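Local coordinates for DNA mismatch repair protein MutS (Thermus aquaticus, PDB 1EWQ) that recognises mismatched and unpaired bases in DNA to begin mismatch repair and has a weak ATPase activity, at residues L134-L148 against L215-A228. Numbering follows the deposited sequence.
Sequences LAAIATGDGWGLAFL and LALRRARGALLAYA
A216, in the first turn of helix 215-228, and R219, one turn on, donate to G140 O and T139 O of the beta-hairpin 134-148, and beyond them the helix packs along one face of the mixed sheet of MutS domain II. The case illustrates how a helix laid on a sheet can use its polar start and its apolar flank separately. A216 N, at a helix end where amides lack an i-4 carbonyl, donates to G140 O at 3.0 Å, in the carbonyl plane on a lone pair. One residue earlier, L215 N reaches a water that in turn donates to D141 OD2, so a second amide of the turn is answered through solvent. R219 supplies the side-chain donor: its chain bends at chi3 (65°) and brings NH1 to T139 O at 3.0 Å, the oxygen lying near the guanidinium plane while the donor is tilted 26° from the carbonyl plane. NH2 forms a salt bridge with E183, whose carboxylate also bonds T139 OG1, so this one acid holds both partners. A leucine in place of R219 would probably leave T139 O without this donor and E183 without its countercharge. Opposite the helix start, G144 sits where any CB would strike A216 and L217, and farther along A136, A146 and A220 also allow close approach; the axes of strand 143-148 and the helix come within 6.5 Å. Residues whose side chains point at the helix have their backbone N-H groups spent within the hairpin, as in A136 N to A146 O. L224, with CG anti to its carbonyl carbon (chi1 -69°), spreads its methyls over both strands: CD2 lies 3.5 Å from L134 CG, and CD1 presses on A146 CB at 3.4 Å, tighter than usual van der Waals contact.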
ATOM      1  N   LEU C 134      10.300 -21.693   0.386  1.00 24.76           N
ATOM      2  CA  LEU C 134      11.518 -21.167  -0.219  1.00 24.48           C
ATOM      3  C   LEU C 134      11.513 -22.084  -1.439  1.00 24.57           C
ATOM      4  O   LEU C 134      11.347 -23.289  -1.296  1.00 24.41           O
ATOM      5  CB  LEU C 134      12.763 -21.471   0.622  1.00 23.83           C
ATOM      6  CG  LEU C 134      14.108 -21.202  -0.088  1.00 23.64           C
ATOM      7  CD1 LEU C 134      14.235 -19.734  -0.436  1.00 22.88           C
ATOM      8  CD2 LEU C 134      15.265 -21.625   0.802  1.00 23.16           C
ATOM      9  N   ALA C 135      11.659 -21.525  -2.628  1.00 25.04           N
ATOM     10  CA  ALA C 135      11.666 -22.332  -3.835  1.00 25.82           C
ATOM     11  C   ALA C 135      12.997 -22.183  -4.568  1.00 26.42           C
ATOM     12  O   ALA C 135      13.666 -21.153  -4.456  1.00 26.52           O
ATOM     13  CB  ALA C 135      10.512 -21.915  -4.748  1.00 25.50           C
ATOM     14  N   ALA C 136      13.378 -23.224  -5.306  1.00 27.17           N
ATOM     15  CA  ALA C 136      14.616 -23.218  -6.087  1.00 27.83           C
ATOM     16  C   ALA C 136      14.347 -23.816  -7.466  1.00 28.29           C
ATOM     17  O   ALA C 136      13.732 -24.880  -7.580  1.00 27.96           O
ATOM     18  CB  ALA C 136      15.701 -24.015  -5.370  1.00 27.28           C
ATOM     19  N   ILE C 137      14.820 -23.116  -8.496  1.00 28.81           N
ATOM     20  CA  ILE C 137      14.663 -23.508  -9.893  1.00 29.74           C
ATOM     21  C   ILE C 137      16.038 -23.646 -10.564  1.00 30.83           C
ATOM     22  O   ILE C 137      16.887 -22.750 -10.457  1.00 30.94           O
ATOM     23  CB  ILE C 137      13.858 -22.434 -10.680  1.00 29.69           C
ATOM     24  CG1 ILE C 137      12.416 -22.361 -10.151  1.00 29.82           C
ATOM     25  CG2 ILE C 137      13.885 -22.743 -12.166  1.00 29.34           C
ATOM     26  CD1 ILE C 137      11.628 -21.162 -10.667  1.00 29.30           C
ATOM     27  N   ALA C 138      16.252 -24.761 -11.256  1.00 31.64           N
ATOM     28  CA  ALA C 138      17.513 -25.001 -11.950  1.00 32.76           C
ATOM     29  C   ALA C 138      17.275 -25.796 -13.228  1.00 33.35           C
ATOM     30  O   ALA C 138      16.168 -26.273 -13.473  1.00 33.39           O
ATOM     31  CB  ALA C 138      18.476 -25.753 -11.040  1.00 32.97           C
ATOM     32  N   THR C 139      18.318 -25.930 -14.039  1.00 34.29           N
ATOM     33  CA  THR C 139      18.225 -26.678 -15.288  1.00 35.09           C
ATOM     34  C   THR C 139      19.179 -27.859 -15.257  1.00 35.59           C
ATOM     35  O   THR C 139      20.019 -27.960 -14.372  1.00 35.74           O
ATOM     36  CB  THR C 139      18.584 -25.808 -16.496  1.00 35.26           C
ATOM     37  OG1 THR C 139      19.947 -25.380 -16.384  1.00 35.46           O
ATOM     38  CG2 THR C 139      17.672 -24.600 -16.570  1.00 35.10           C
ATOM     39  N   GLY C 140      19.054 -28.755 -16.227  1.00 36.33           N
ATOM     40  CA  GLY C 140      19.926 -29.914 -16.247  1.00 37.27           C
ATOM     41  C   GLY C 140      19.118 -31.170 -16.472  1.00 37.86           C
ATOM     42  O   GLY C 140      18.839 -31.919 -15.533  1.00 37.95           O
ATOM     43  N   ASP C 141      18.746 -31.388 -17.731  1.00 38.30           N
ATOM     44  CA  ASP C 141      17.940 -32.533 -18.133  1.00 38.85           C
ATOM     45  C   ASP C 141      16.503 -32.258 -17.712  1.00 38.86           C
ATOM     46  O   ASP C 141      15.843 -33.110 -17.110  1.00 39.33           O
ATOM     47  CB  ASP C 141      18.447 -33.827 -17.478  1.00 39.50           C
ATOM     48  CG  ASP C 141      19.863 -34.180 -17.895  1.00 40.50           C
ATOM     49  OD1 ASP C 141      20.169 -34.041 -19.103  1.00 41.18           O
ATOM     50  OD2 ASP C 141      20.665 -34.605 -17.027  1.00 40.72           O
ATOM     51  N   GLY C 142      16.034 -31.052 -18.034  1.00 38.43           N
ATOM     52  CA  GLY C 142      14.682 -30.637 -17.687  1.00 37.49           C
ATOM     53  C   GLY C 142      14.695 -29.484 -16.694  1.00 36.67           C
ATOM     54  O   GLY C 142      15.771 -29.007 -16.303  1.00 36.88           O
ATOM     55  N   TRP C 143      13.514 -29.015 -16.292  1.00 35.24           N
ATOM     56  CA  TRP C 143      13.443 -27.932 -15.322  1.00 33.98           C
ATOM     57  C   TRP C 143      13.245 -28.495 -13.911  1.00 32.82           C
ATOM     58  O   TRP C 143      12.202 -29.085 -13.608  1.00 32.79           O
ATOM     59  CB  TRP C 143      12.298 -26.967 -15.651  1.00 34.29           C
ATOM     60  CG  TRP C 143      12.462 -26.215 -16.950  1.00 34.94           C
ATOM     61  CD1 TRP C 143      12.058 -26.621 -18.188  1.00 35.12           C
ATOM     62  CD2 TRP C 143      13.062 -24.924 -17.129  1.00 35.30           C
ATOM     63  NE1 TRP C 143      12.362 -25.662 -19.128  1.00 35.49           N
ATOM     64  CE2 TRP C 143      12.980 -24.611 -18.506  1.00 35.46           C
ATOM     65  CE3 TRP C 143      13.661 -23.999 -16.261  1.00 35.91           C
ATOM     66  CZ2 TRP C 143      13.475 -23.414 -19.036  1.00 35.63           C
ATOM     67  CZ3 TRP C 143      14.157 -22.803 -16.791  1.00 36.04           C
ATOM     68  CH2 TRP C 143      14.058 -22.525 -18.168  1.00 35.79           C
ATOM     69  N   GLY C 144      14.252 -28.319 -13.057  1.00 31.06           N
ATOM     70  CA  GLY C 144      14.166 -28.794 -11.689  1.00 29.06           C
ATOM     71  C   GLY C 144      13.538 -27.731 -10.802  1.00 27.84           C
ATOM     72  O   GLY C 144      13.941 -26.578 -10.835  1.00 27.51           O
ATOM     73  N   LEU C 145      12.549 -28.126 -10.009  1.00 26.83           N
ATOM     74  CA  LEU C 145      11.847 -27.201  -9.121  1.00 25.77           C
ATOM     75  C   LEU C 145      11.725 -27.892  -7.767  1.00 25.13           C
ATOM     76  O   LEU C 145      11.212 -29.014  -7.686  1.00 24.75           O
ATOM     77  CB  LEU C 145      10.447 -26.932  -9.681  1.00 25.77           C
ATOM     78  CG  LEU C 145       9.616 -25.687  -9.332  1.00 25.68           C
ATOM     79  CD1 LEU C 145       8.148 -26.092  -9.315  1.00 25.34           C
ATOM     80  CD2 LEU C 145      10.018 -25.092  -8.015  1.00 25.39           C
ATOM     81  N   ALA C 146      12.201 -27.236  -6.709  1.00 24.46           N
ATOM     82  CA  ALA C 146      12.123 -27.814  -5.368  1.00 23.78           C
ATOM     83  C   ALA C 146      11.673 -26.783  -4.350  1.00 23.63           C
ATOM     84  O   ALA C 146      11.971 -25.599  -4.468  1.00 23.95           O
ATOM     85  CB  ALA C 146      13.465 -28.406  -4.956  1.00 23.23           C
ATOM     86  N   PHE C 147      10.940 -27.248  -3.347  1.00 22.80           N
ATOM     87  CA  PHE C 147      10.433 -26.382  -2.304  1.00 22.39           C
ATOM     88  C   PHE C 147      10.873 -26.870  -0.936  1.00 22.56           C
ATOM     89  O   PHE C 147      11.092 -28.063  -0.720  1.00 22.61           O
ATOM     90  CB  PHE C 147       8.900 -26.349  -2.315  1.00 21.48           C
ATOM     91  CG  PHE C 147       8.308 -25.855  -3.596  1.00 20.66           C
ATOM     92  CD1 PHE C 147       7.859 -26.745  -4.550  1.00 20.39           C
ATOM     93  CD2 PHE C 147       8.197 -24.488  -3.846  1.00 20.22           C
ATOM     94  CE1 PHE C 147       7.302 -26.289  -5.749  1.00 20.34           C
ATOM     95  CE2 PHE C 147       7.646 -24.027  -5.034  1.00 20.23           C
ATOM     96  CZ  PHE C 147       7.198 -24.929  -5.987  1.00 20.37           C
ATOM     97  N   LEU C 148      10.993 -25.929  -0.017  1.00 22.82           N
ATOM     98  CA  LEU C 148      11.344 -26.235   1.358  1.00 23.31           C
ATOM     99  C   LEU C 148      10.578 -25.267   2.241  1.00 23.65           C
ATOM    100  O   LEU C 148      10.555 -24.066   1.973  1.00 22.99           O
ATOM    101  CB  LEU C 148      12.845 -26.057   1.626  1.00 23.27           C
ATOM    102  CG  LEU C 148      13.238 -26.182   3.109  1.00 23.91           C
ATOM    103  CD1 LEU C 148      12.923 -27.602   3.628  1.00 23.77           C
ATOM    104  CD2 LEU C 148      14.734 -25.882   3.281  1.00 23.95           C
ATOM    105  N   LEU C 215      19.802 -34.320 -12.449  1.00 32.39           N
ATOM    106  CA  LEU C 215      20.731 -33.241 -12.113  1.00 31.22           C
ATOM    107  C   LEU C 215      19.980 -31.979 -11.693  1.00 30.66           C
ATOM    108  O   LEU C 215      20.232 -31.422 -10.618  1.00 30.64           O
ATOM    109  CB  LEU C 215      21.625 -32.914 -13.320  1.00 31.36           C
ATOM    110  CG  LEU C 215      23.045 -32.362 -13.120  1.00 31.71           C
ATOM    111  CD1 LEU C 215      23.313 -31.257 -14.142  1.00 31.15           C
ATOM    112  CD2 LEU C 215      23.242 -31.838 -11.712  1.00 31.56           C
ATOM    113  N   ALA C 216      19.065 -31.524 -12.545  1.00 30.18           N
ATOM    114  CA  ALA C 216      18.293 -30.313 -12.255  1.00 29.81           C
ATOM    115  C   ALA C 216      17.723 -30.310 -10.837  1.00 29.36           C
ATOM    116  O   ALA C 216      17.799 -29.302 -10.138  1.00 29.67           O
ATOM    117  CB  ALA C 216      17.161 -30.152 -13.270  1.00 29.21           C
ATOM    118  N   LEU C 217      17.163 -31.440 -10.415  1.00 28.74           N
ATOM    119  CA  LEU C 217      16.566 -31.541  -9.082  1.00 28.61           C
ATOM    120  C   LEU C 217      17.617 -31.558  -7.979  1.00 28.17           C
ATOM    121  O   LEU C 217      17.437 -30.928  -6.941  1.00 27.72           O
ATOM    122  CB  LEU C 217      15.683 -32.796  -8.987  1.00 28.68           C
ATOM    123  CG  LEU C 217      14.793 -32.884  -7.741  1.00 29.20           C
ATOM    124  CD1 LEU C 217      13.908 -31.643  -7.663  1.00 29.32           C
ATOM    125  CD2 LEU C 217      13.931 -34.141  -7.800  1.00 29.15           C
ATOM    126  N   ARG C 218      18.707 -32.288  -8.202  1.00 27.87           N
ATOM    127  CA  ARG C 218      19.784 -32.353  -7.226  1.00 27.77           C
ATOM    128  C   ARG C 218      20.367 -30.965  -7.000  1.00 27.11           C
ATOM    129  O   ARG C 218      20.800 -30.627  -5.901  1.00 27.16           O
ATOM    130  CB  ARG C 218      20.899 -33.278  -7.703  1.00 28.16           C
ATOM    131  CG  ARG C 218      20.577 -34.755  -7.642  1.00 29.33           C
ATOM    132  CD  ARG C 218      21.862 -35.560  -7.740  1.00 30.09           C
ATOM    133  NE  ARG C 218      22.574 -35.312  -8.987  1.00 30.72           N
ATOM    134  CZ  ARG C 218      23.896 -35.175  -9.074  1.00 30.95           C
ATOM    135  NH1 ARG C 218      24.652 -35.254  -7.984  1.00 30.62           N
ATOM    136  NH2 ARG C 218      24.465 -34.974 -10.252  1.00 30.54           N
ATOM    137  N   ARG C 219      20.381 -30.157  -8.048  1.00 26.53           N
ATOM    138  CA  ARG C 219      20.929 -28.812  -7.928  1.00 26.49           C
ATOM    139  C   ARG C 219      19.984 -27.892  -7.153  1.00 26.21           C
ATOM    140  O   ARG C 219      20.416 -27.183  -6.242  1.00 25.98           O
ATOM    141  CB  ARG C 219      21.220 -28.236  -9.314  1.00 25.97           C
ATOM    142  CG  ARG C 219      22.200 -29.093 -10.111  1.00 26.25           C
ATOM    143  CD  ARG C 219      22.479 -28.482 -11.465  1.00 26.10           C
ATOM    144  NE  ARG C 219      23.166 -27.210 -11.339  1.00 26.10           N
ATOM    145  CZ  ARG C 219      22.847 -26.121 -12.025  1.00 26.69           C
ATOM    146  NH1 ARG C 219      21.841 -26.155 -12.892  1.00 27.01           N
ATOM    147  NH2 ARG C 219      23.522 -24.993 -11.830  1.00 26.52           N
ATOM    148  N   ALA C 220      18.702 -27.912  -7.511  1.00 26.03           N
ATOM    149  CA  ALA C 220      17.719 -27.074  -6.830  1.00 26.20           C
ATOM    150  C   ALA C 220      17.689 -27.431  -5.344  1.00 26.35           C
ATOM    151  O   ALA C 220      17.695 -26.548  -4.484  1.00 26.27           O
ATOM    152  CB  ALA C 220      16.337 -27.274  -7.448  1.00 26.33           C
ATOM    153  N   ARG C 221      17.671 -28.732  -5.057  1.00 26.22           N
ATOM    154  CA  ARG C 221      17.645 -29.227  -3.691  1.00 26.56           C
ATOM    155  C   ARG C 221      18.902 -28.743  -2.957  1.00 26.79           C
ATOM    156  O   ARG C 221      18.835 -28.290  -1.801  1.00 27.04           O
ATOM    157  CB  ARG C 221      17.570 -30.755  -3.722  1.00 27.23           C
ATOM    158  CG  ARG C 221      17.312 -31.444  -2.393  1.00 28.00           C
ATOM    159  CD  ARG C 221      16.818 -32.875  -2.624  1.00 28.24           C
ATOM    160  NE  ARG C 221      17.831 -33.668  -3.306  1.00 29.35           N
ATOM    161  CZ  ARG C 221      17.573 -34.681  -4.126  1.00 29.89           C
ATOM    162  NH1 ARG C 221      16.324 -35.042  -4.382  1.00 30.13           N
ATOM    163  NH2 ARG C 221      18.574 -35.340  -4.692  1.00 30.70           N
ATOM    164  N   GLY C 222      20.044 -28.821  -3.634  1.00 26.39           N
ATOM    165  CA  GLY C 222      21.286 -28.375  -3.030  1.00 25.98           C
ATOM    166  C   GLY C 222      21.176 -26.914  -2.651  1.00 25.77           C
ATOM    167  O   GLY C 222      21.603 -26.496  -1.565  1.00 25.69           O
ATOM    168  N   ALA C 223      20.585 -26.133  -3.550  1.00 25.50           N
ATOM    169  CA  ALA C 223      20.406 -24.710  -3.314  1.00 25.50           C
ATOM    170  C   ALA C 223      19.555 -24.465  -2.072  1.00 25.73           C
ATOM    171  O   ALA C 223      19.910 -23.645  -1.223  1.00 25.57           O
ATOM    172  CB  ALA C 223      19.760 -24.055  -4.525  1.00 24.86           C
ATOM    173  N   LEU C 224      18.439 -25.181  -1.960  1.00 25.85           N
ATOM    174  CA  LEU C 224      17.549 -25.012  -0.812  1.00 26.38           C
ATOM    175  C   LEU C 224      18.267 -25.310   0.501  1.00 26.94           C
ATOM    176  O   LEU C 224      18.176 -24.535   1.454  1.00 26.77           O
ATOM    177  CB  LEU C 224      16.323 -25.923  -0.948  1.00 25.92           C
ATOM    178  CG  LEU C 224      15.300 -25.590  -2.044  1.00 25.61           C
ATOM    179  CD1 LEU C 224      14.260 -26.700  -2.112  1.00 25.29           C
ATOM    180  CD2 LEU C 224      14.619 -24.248  -1.750  1.00 25.26           C
ATOM    181  N   LEU C 225      18.994 -26.425   0.532  1.00 27.63           N
ATOM    182  CA  LEU C 225      19.725 -26.835   1.722  1.00 28.50           C
ATOM    183  C   LEU C 225      20.874 -25.899   2.094  1.00 29.04           C
ATOM    184  O   LEU C 225      21.085 -25.609   3.273  1.00 29.14           O
ATOM    185  CB  LEU C 225      20.245 -28.268   1.557  1.00 28.33           C
ATOM    186  CG  LEU C 225      19.165 -29.359   1.586  1.00 28.65           C
ATOM    187  CD1 LEU C 225      19.771 -30.705   1.227  1.00 28.25           C
ATOM    188  CD2 LEU C 225      18.519 -29.410   2.970  1.00 28.56           C
ATOM    189  N   ALA C 226      21.611 -25.417   1.101  1.00 29.58           N
ATOM    190  CA  ALA C 226      22.726 -24.522   1.381  1.00 30.27           C
ATOM    191  C   ALA C 226      22.195 -23.199   1.907  1.00 30.93           C
ATOM    192  O   ALA C 226      22.718 -22.650   2.879  1.00 31.34           O
ATOM    193  CB  ALA C 226      23.552 -24.290   0.119  1.00 29.80           C
ATOM    194  N   TYR C 227      21.145 -22.691   1.272  1.00 31.29           N
ATOM    195  CA  TYR C 227      20.556 -21.421   1.676  1.00 31.67           C
ATOM    196  C   TYR C 227      19.901 -21.477   3.065  1.00 32.27           C
ATOM    197  O   TYR C 227      20.204 -20.661   3.927  1.00 32.18           O
ATOM    198  CB  TYR C 227      19.530 -20.970   0.631  1.00 31.15           C
ATOM    199  CG  TYR C 227      19.136 -19.516   0.742  1.00 30.65           C
ATOM    200  CD1 TYR C 227      20.013 -18.504   0.351  1.00 30.24           C
ATOM    201  CD2 TYR C 227      17.893 -19.150   1.264  1.00 30.47           C
ATOM    202  CE1 TYR C 227      19.667 -17.165   0.476  1.00 30.05           C
ATOM    203  CE2 TYR C 227      17.533 -17.805   1.395  1.00 30.24           C
ATOM    204  CZ  TYR C 227      18.429 -16.821   0.999  1.00 30.31           C
ATOM    205  OH  TYR C 227      18.090 -15.496   1.140  1.00 30.42           O
ATOM    206  N   ALA C 228      19.015 -22.444   3.284  1.00 33.38           N
ATOM    207  CA  ALA C 228      18.314 -22.560   4.563  1.00 34.55           C
ATOM    208  C   ALA C 228      19.203 -22.914   5.754  1.00 35.29           C
ATOM    209  O   ALA C 228      18.952 -22.457   6.864  1.00 35.44           O
ATOM    210  CB  ALA C 228      17.176 -23.570   4.446  1.00 34.31           C
TER
HETATM  211  O   HOH W   1      19.994 -36.027 -15.034  1.00 37.00           O